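Local coordinates for protein cortical-lytic enzyme (Clostridium perfringens, PDB 5JIP) that probably hydrolyses spore cortex peptidoglycan as a glycoside hydrolase family 25 muramidase during germination, and binds magnesium, at residues A[37-42]-A[109-114]; A[78-83]-A[124-129]. All blocks are in the same frame, centred on the assembly; numbering follows the deposited sequence.

Contact 1: residues A[37-42]-A[109-114]; sequences FIYLRA and FPVLDV. With MES (2-(N-morpholino)-ethanesulfonic acid), chain C.
The backbone carbonyl of Phe-109 receives the phenol of Tyr-39 inside the TIM-barrel-like domain of this family 25 muramidase, where strands 38-44 and 111-113 are separated in the sheet by strand 70-75 and meet through side chains. Tyr-39 OH donates to Phe-109 O at 2.7 Å. The acceptor lies at the edge of the ring, near its plane, and the hydroxyl reaches it in the carbonyl plane on a lone pair, with a C=O...donor angle of 128°. This bond satisfies the buried phenol and orients its O-H. Phe-109 CB also comes 3.7 Å from Tyr-39 OH, while the phenyl ring leads away, its side chain about 6 Å from the bound magnesium ion. After Pro-110, whose ring turns from the strand 38-44 side and packs on Phe-138 of helix 124-142, comes Val-111, whose chi1 of 164° puts CG2 anti to the carbonyl carbon, beside the backbone N. This methyl meets Tyr-39 CE1 at 3.5 Å, the two side chains crossing at about a right angle. Met-147 of strand 147-151 touches Tyr-39, Phe-109 and Val-111, and the ring of Trp-176 meets that of Tyr-39. Leu-112 faces helix 124-142 instead, against Ile-131 and Phe-134. Asp-113 and Arg-41 share a bound MES, probably from the crystallisation liquor: its N4 donates to Asp-113 OD2 at 3.2 Å, and it is also hydrogen-bonded to Glu-115 OE2 and Gln-203 NE2. It lies by the C-terminal ends of the barrel strands, where TIM-barrel glycosidases keep their active site, probably inside that pocket. Salt bridges to Glu-21 and Asp-53 hold the Arg-41 guanidinium, and the chain bends at chi3 (74°) before Arg-41 NH1 donates to the sulfonate oxygen MES O1S at 3.0 Å.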
loop_
_atom_site.group_PDB
_atom_site.type_symbol
_atom_site.label_atom_id
_atom_site.label_comp_id
_atom_site.label_asym_id
_atom_site.label_seq_id
_atom_site.Cartn_x
_atom_site.Cartn_y
_atom_site.Cartn_z
ATOM N N PHE A 37 7.104 5.278 22.783
ATOM C CA PHE A 37 5.829 4.597 22.934
ATOM C C PHE A 37 5.863 3.897 24.277
ATOM O O PHE A 37 6.937 3.666 24.842
ATOM C CB PHE A 37 5.583 3.568 21.804
ATOM C CG PHE A 37 6.675 2.523 21.691
ATOM C CD1 PHE A 37 6.705 1.416 22.540
ATOM C CD2 PHE A 37 7.691 2.662 20.766
ATOM C CE1 PHE A 37 7.710 0.481 22.458
ATOM C CE2 PHE A 37 8.695 1.723 20.672
ATOM C CZ PHE A 37 8.706 0.621 21.520
ATOM N N ILE A 38 4.676 3.567 24.787
ATOM C CA ILE A 38 4.542 2.729 25.977
ATOM C C ILE A 38 3.463 1.684 25.723
ATOM O O ILE A 38 2.326 2.020 25.358
ATOM C CB ILE A 38 4.174 3.537 27.249
ATOM C CG1 ILE A 38 5.275 4.529 27.595
ATOM C CG2 ILE A 38 3.909 2.597 28.420
ATOM C CD1 ILE A 38 4.855 5.512 28.657
ATOM N N TYR A 39 3.790 0.418 25.991
ATOM C CA TYR A 39 2.803 -0.660 26.037
ATOM C C TYR A 39 2.393 -0.976 27.473
ATOM O O TYR A 39 3.222 -0.958 28.382
ATOM C CB TYR A 39 3.335 -1.927 25.366
ATOM C CG TYR A 39 2.876 -2.032 23.922
ATOM C CD1 TYR A 39 1.560 -2.356 23.602
ATOM C CD2 TYR A 39 3.753 -1.793 22.884
ATOM C CE1 TYR A 39 1.146 -2.452 22.288
ATOM C CE2 TYR A 39 3.341 -1.867 21.561
ATOM C CZ TYR A 39 2.051 -2.184 21.262
ATOM O OH TYR A 39 1.708 -2.232 19.928
ATOM N N LEU A 40 1.090 -1.227 27.662
ATOM C CA LEU A 40 0.480 -1.555 28.947
ATOM C C LEU A 40 -0.243 -2.891 28.847
ATOM O O LEU A 40 -0.828 -3.216 27.814
ATOM C CB LEU A 40 -0.562 -0.510 29.366
ATOM C CG LEU A 40 -0.146 0.971 29.272
ATOM C CD1 LEU A 40 -1.379 1.867 29.484
ATOM C CD2 LEU A 40 0.964 1.256 30.261
ATOM N N ARG A 41 -0.235 -3.656 29.928
ATOM C CA ARG A 41 -1.184 -4.756 30.019
ATOM C C ARG A 41 -2.585 -4.200 30.202
ATOM O O ARG A 41 -2.853 -3.426 31.130
ATOM C CB ARG A 41 -0.846 -5.705 31.172
ATOM C CG ARG A 41 -1.808 -6.917 31.209
ATOM C CD ARG A 41 -1.335 -8.028 32.160
ATOM N NE ARG A 41 -1.520 -7.665 33.559
ATOM C CZ ARG A 41 -1.441 -8.532 34.568
ATOM N NH1 ARG A 41 -1.135 -9.800 34.320
ATOM N NH2 ARG A 41 -1.674 -8.124 35.812
ATOM N N ALA A 42 -3.481 -4.616 29.329
ATOM C CA ALA A 42 -4.900 -4.327 29.487
ATOM C C ALA A 42 -5.574 -5.390 30.321
ATOM O O ALA A 42 -6.347 -5.066 31.228
ATOM C CB ALA A 42 -5.597 -4.235 28.138
ATOM N N PHE A 109 -0.605 -0.837 17.866
ATOM C CA PHE A 109 -1.228 -2.137 17.621
ATOM C C PHE A 109 -1.682 -2.720 18.954
ATOM O O PHE A 109 -0.859 -2.913 19.857
ATOM C CB PHE A 109 -0.277 -3.180 16.995
ATOM C CG PHE A 109 0.229 -2.867 15.612
ATOM C CD1 PHE A 109 -0.605 -2.927 14.500
ATOM C CD2 PHE A 109 1.581 -2.631 15.413
ATOM C CE1 PHE A 109 -0.096 -2.682 13.251
ATOM C CE2 PHE A 109 2.093 -2.403 14.163
ATOM C CZ PHE A 109 1.276 -2.423 13.082
ATOM N N PRO A 110 -2.939 -3.095 19.089
ATOM C CA PRO A 110 -3.296 -4.022 20.160
ATOM C C PRO A 110 -2.479 -5.297 20.025
ATOM O O PRO A 110 -2.129 -5.707 18.919
ATOM C CB PRO A 110 -4.795 -4.272 19.933
ATOM C CG PRO A 110 -5.249 -3.128 19.077
ATOM C CD PRO A 110 -4.080 -2.798 18.211
ATOM N N VAL A 111 -2.132 -5.905 21.162
ATOM C CA VAL A 111 -1.202 -7.027 21.183
ATOM C C VAL A 111 -1.832 -8.228 21.891
ATOM O O VAL A 111 -2.434 -8.088 22.967
ATOM C CB VAL A 111 0.121 -6.625 21.862
ATOM C CG1 VAL A 111 0.959 -7.824 22.267
ATOM C CG2 VAL A 111 0.926 -5.731 20.947
ATOM N N LEU A 112 -1.671 -9.410 21.278
ATOM C CA LEU A 112 -1.888 -10.700 21.926
ATOM C C LEU A 112 -0.552 -11.245 22.422
ATOM O O LEU A 112 0.370 -11.472 21.635
ATOM C CB LEU A 112 -2.553 -11.685 20.965
ATOM C CG LEU A 112 -2.854 -13.080 21.510
ATOM C CD1 LEU A 112 -3.977 -13.006 22.514
ATOM C CD2 LEU A 112 -3.236 -13.973 20.342
ATOM N N ASP A 113 -0.462 -11.432 23.729
ATOM C CA ASP A 113 0.749 -11.857 24.428
ATOM C C ASP A 113 0.613 -13.344 24.724
ATOM O O ASP A 113 -0.203 -13.739 25.563
ATOM C CB ASP A 113 0.891 -10.999 25.691
ATOM C CG ASP A 113 1.923 -11.521 26.702
ATOM O OD1 ASP A 113 2.659 -12.496 26.429
ATOM O OD2 ASP A 113 1.999 -10.890 27.787
ATOM N N VAL A 114 1.395 -14.169 24.020
ATOM C CA VAL A 114 1.302 -15.624 24.101
ATOM C C VAL A 114 2.610 -16.142 24.680
ATOM O O VAL A 114 3.678 -16.018 24.062
ATOM C CB VAL A 114 1.009 -16.268 22.738
ATOM C CG1 VAL A 114 0.914 -17.792 22.874
ATOM C CG2 VAL A 114 -0.255 -15.703 22.159
HETATM O O1 MES C . 6.637 -8.968 27.932
HETATM C C2 MES C . 5.344 -8.897 27.388
HETATM C C3 MES C . 4.317 -8.926 28.490
HETATM N N4 MES C . 4.544 -10.001 29.436
HETATM C C5 MES C . 5.922 -10.162 29.884
HETATM C C6 MES C . 6.823 -10.178 28.667
HETATM C C7 MES C . 3.669 -9.774 30.589
HETATM C C8 MES C . 3.146 -11.069 31.174
HETATM S S MES C . 2.252 -10.749 32.575
HETATM O O1S MES C . 0.895 -10.348 32.211
HETATM O O2S MES C . 2.969 -9.813 33.451
HETATM O O3S MES C . 2.128 -12.038 33.265
#

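Contact 2: residues A[78-83]-A[124-129]; sequences PSKDLD and TTELVN
Lys-80 and Glu-126 have their CA atoms 6.0 Å apart, with Pro-78 opposite Leu-127 and Leu-82 opposite Asn-129 somewhat wider, as the irregular segment 78-83 passes beside the first turns of helix 124-142. One water joins the two backbones, donating to Ser-79 O and to Glu-126 O, each at 2.7 Å. Within 78-83 the chain is shaped by its own polar groups: Ser-79 OG accepts from the backbone N of Asp-81, an ST turn, and Asp-81 OD1 caps the start of helix 83-100 by accepting from Asp-83 N, which comes from above the carboxylate plane. The segment is the loop that carries the chain from strand 70-75 into helix 83-100 of the TIM-barrel-like domain, and here it leans on the N-terminal end of a later helix. On the buried side, Pro-78 and Leu-127 lie side by side and point the same way. The first bond of the leucine side chain does not point at the loop, but a chi1 of 178° swings its branch nearer, and Leu-127 CD1 comes 3.8 Å from Pro-78 CB; Trp-130 also touches the proline. Toward solvent, the extended chain of Lys-80 runs obliquely across the carboxylate of Glu-126, with Lys-80 CD 3.5 Å from Glu-126 OE2. The ammonium stops short of a salt bridge, Lys-80 NZ lying 4.4 Å from Glu-126 OE2, and two waters mediate between the charges. One donates to OE2 and accepts from NZ; the other donates to OE1 and accepts only a weak bond from NZ. Glu-126 OE1 also accepts a hydrogen bond from the backbone N of Thr-123, just before the helix, as in one half of a capping box. Leu-82 CD2 lies 3.7 Å from Asn-129 O, with Asn-129 CB also near.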
loop_
_atom_site.group_PDB
_atom_site.type_symbol
_atom_site.label_atom_id
_atom_site.label_comp_id
_atom_site.label_asym_id
_atom_site.label_seq_id
_atom_site.Cartn_x
_atom_site.Cartn_y
_atom_site.Cartn_z
ATOM N N PRO A 78 -4.319 -19.972 25.930
ATOM C CA PRO A 78 -4.803 -20.814 24.827
ATOM C C PRO A 78 -5.281 -22.161 25.342
ATOM O O PRO A 78 -4.927 -22.591 26.440
ATOM C CB PRO A 78 -3.570 -20.964 23.919
ATOM C CG PRO A 78 -2.650 -19.837 24.333
ATOM C CD PRO A 78 -2.883 -19.686 25.812
ATOM N N SER A 79 -6.118 -22.815 24.536
ATOM C CA SER A 79 -6.626 -24.139 24.864
ATOM C C SER A 79 -7.004 -24.844 23.569
ATOM O O SER A 79 -6.919 -24.268 22.474
ATOM C CB SER A 79 -7.812 -24.062 25.829
ATOM O OG SER A 79 -9.037 -23.786 25.169
ATOM N N LYS A 80 -7.417 -26.111 23.705
ATOM C CA LYS A 80 -7.914 -26.873 22.562
ATOM C C LYS A 80 -9.298 -26.412 22.129
ATOM O O LYS A 80 -9.734 -26.741 21.020
ATOM C CB LYS A 80 -7.970 -28.380 22.879
ATOM C CG LYS A 80 -6.622 -29.007 23.188
ATOM C CD LYS A 80 -6.702 -30.522 23.379
ATOM C CE LYS A 80 -5.410 -31.038 23.981
ATOM N NZ LYS A 80 -5.375 -32.515 24.071
ATOM N N ASP A 81 -10.008 -25.676 22.974
ATOM C CA ASP A 81 -11.342 -25.198 22.633
ATOM C C ASP A 81 -11.222 -23.818 21.991
ATOM O O ASP A 81 -10.817 -22.852 22.643
ATOM C CB ASP A 81 -12.244 -25.167 23.862
ATOM C CG ASP A 81 -13.603 -24.596 23.555
ATOM O OD1 ASP A 81 -13.932 -24.476 22.358
ATOM O OD2 ASP A 81 -14.342 -24.262 24.495
ATOM N N LEU A 82 -11.585 -23.724 20.711
ATOM C CA LEU A 82 -11.400 -22.465 19.999
ATOM C C LEU A 82 -12.417 -21.404 20.414
ATOM O O LEU A 82 -12.168 -20.215 20.197
ATOM C CB LEU A 82 -11.452 -22.713 18.488
ATOM C CG LEU A 82 -10.311 -23.549 17.903
ATOM C CD1 LEU A 82 -10.575 -23.756 16.420
ATOM C CD2 LEU A 82 -8.934 -22.899 18.110
ATOM N N ASP A 83 -13.535 -21.792 21.041
ATOM C CA ASP A 83 -14.469 -20.797 21.556
ATOM C C ASP A 83 -13.796 -19.874 22.555
ATOM O O ASP A 83 -14.228 -18.733 22.713
ATOM C CB ASP A 83 -15.681 -21.444 22.243
ATOM C CG ASP A 83 -16.565 -22.193 21.285
ATOM O OD1 ASP A 83 -16.493 -21.896 20.074
ATOM O OD2 ASP A 83 -17.333 -23.066 21.744
ATOM N N THR A 124 1.369 -27.853 17.980
ATOM C CA THR A 124 1.579 -26.614 17.245
ATOM C C THR A 124 0.334 -26.217 16.458
ATOM O O THR A 124 -0.024 -25.034 16.404
ATOM C CB THR A 124 2.779 -26.769 16.337
ATOM O OG1 THR A 124 3.916 -27.067 17.147
ATOM C CG2 THR A 124 3.021 -25.487 15.516
ATOM N N THR A 125 -0.352 -27.189 15.844
ATOM C CA THR A 125 -1.580 -26.855 15.124
ATOM C C THR A 125 -2.613 -26.283 16.078
ATOM O O THR A 125 -3.277 -25.288 15.771
ATOM C CB THR A 125 -2.146 -28.085 14.407
ATOM O OG1 THR A 125 -1.171 -28.604 13.489
ATOM C CG2 THR A 125 -3.436 -27.742 13.642
ATOM N N GLU A 126 -2.765 -26.896 17.249
ATOM C CA GLU A 126 -3.762 -26.414 18.189
ATOM C C GLU A 126 -3.419 -25.010 18.688
ATOM O O GLU A 126 -4.308 -24.154 18.792
ATOM C CB GLU A 126 -3.891 -27.396 19.355
ATOM C CG GLU A 126 -4.555 -28.705 18.959
ATOM C CD GLU A 126 -4.477 -29.770 20.028
ATOM O OE1 GLU A 126 -3.441 -29.848 20.729
ATOM O OE2 GLU A 126 -5.471 -30.528 20.156
ATOM N N LEU A 127 -2.147 -24.759 19.005
ATOM C CA LEU A 127 -1.776 -23.440 19.521
ATOM C C LEU A 127 -1.968 -22.378 18.445
ATOM O O LEU A 127 -2.598 -21.343 18.681
ATOM C CB LEU A 127 -0.338 -23.443 20.014
ATOM C CG LEU A 127 0.199 -22.107 20.540
ATOM C CD1 LEU A 127 -0.606 -21.639 21.722
ATOM C CD2 LEU A 127 1.663 -22.194 20.958
ATOM N N VAL A 128 -1.465 -22.639 17.241
ATOM C CA VAL A 128 -1.569 -21.653 16.176
ATOM C C VAL A 128 -3.029 -21.437 15.787
ATOM O O VAL A 128 -3.441 -20.304 15.551
ATOM C CB VAL A 128 -0.691 -22.065 14.973
ATOM C CG1 VAL A 128 -0.961 -21.183 13.765
ATOM C CG2 VAL A 128 0.822 -22.015 15.307
ATOM N N ASN A 129 -3.831 -22.511 15.670
ATOM C CA ASN A 129 -5.251 -22.337 15.403
ATOM C C ASN A 129 -5.917 -21.425 16.437
ATOM O O ASN A 129 -6.797 -20.625 16.097
ATOM C CB ASN A 129 -5.958 -23.688 15.377
ATOM C CG ASN A 129 -5.752 -24.425 14.076
ATOM O OD1 ASN A 129 -5.130 -23.910 13.136
ATOM N ND2 ASN A 129 -6.285 -25.631 14.009
HETATM O O HOH W 1 -6.595 -25.091 19.904
HETATM O O HOH W 2 -2.647 -31.767 22.229
HETATM O O HOH W 3 -5.281 -33.194 20.986
#

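How the contacts relate
The residues that touch in contact 1 are buried inside the barrel, whereas contact 2 is only partly buried, farther from the centre of the chain. Their centres are 21 Å apart and their segments alternate along the sequence. Segment 109-114 lies on strand 111-113, and segment 124-129 begins helix 124-142, the next regular element; Val-114 and Leu-127 pack together where the contacts touch. The chemistry follows position: a direct phenol-to-carbonyl bond and apolar packing serve the interior, and Arg-41 and Asp-113 at one end of contact 1 hold a bound MES. Contact 2, away from the annotated sites, combines an apolar patch with water bridges between backbones and between opposite charges.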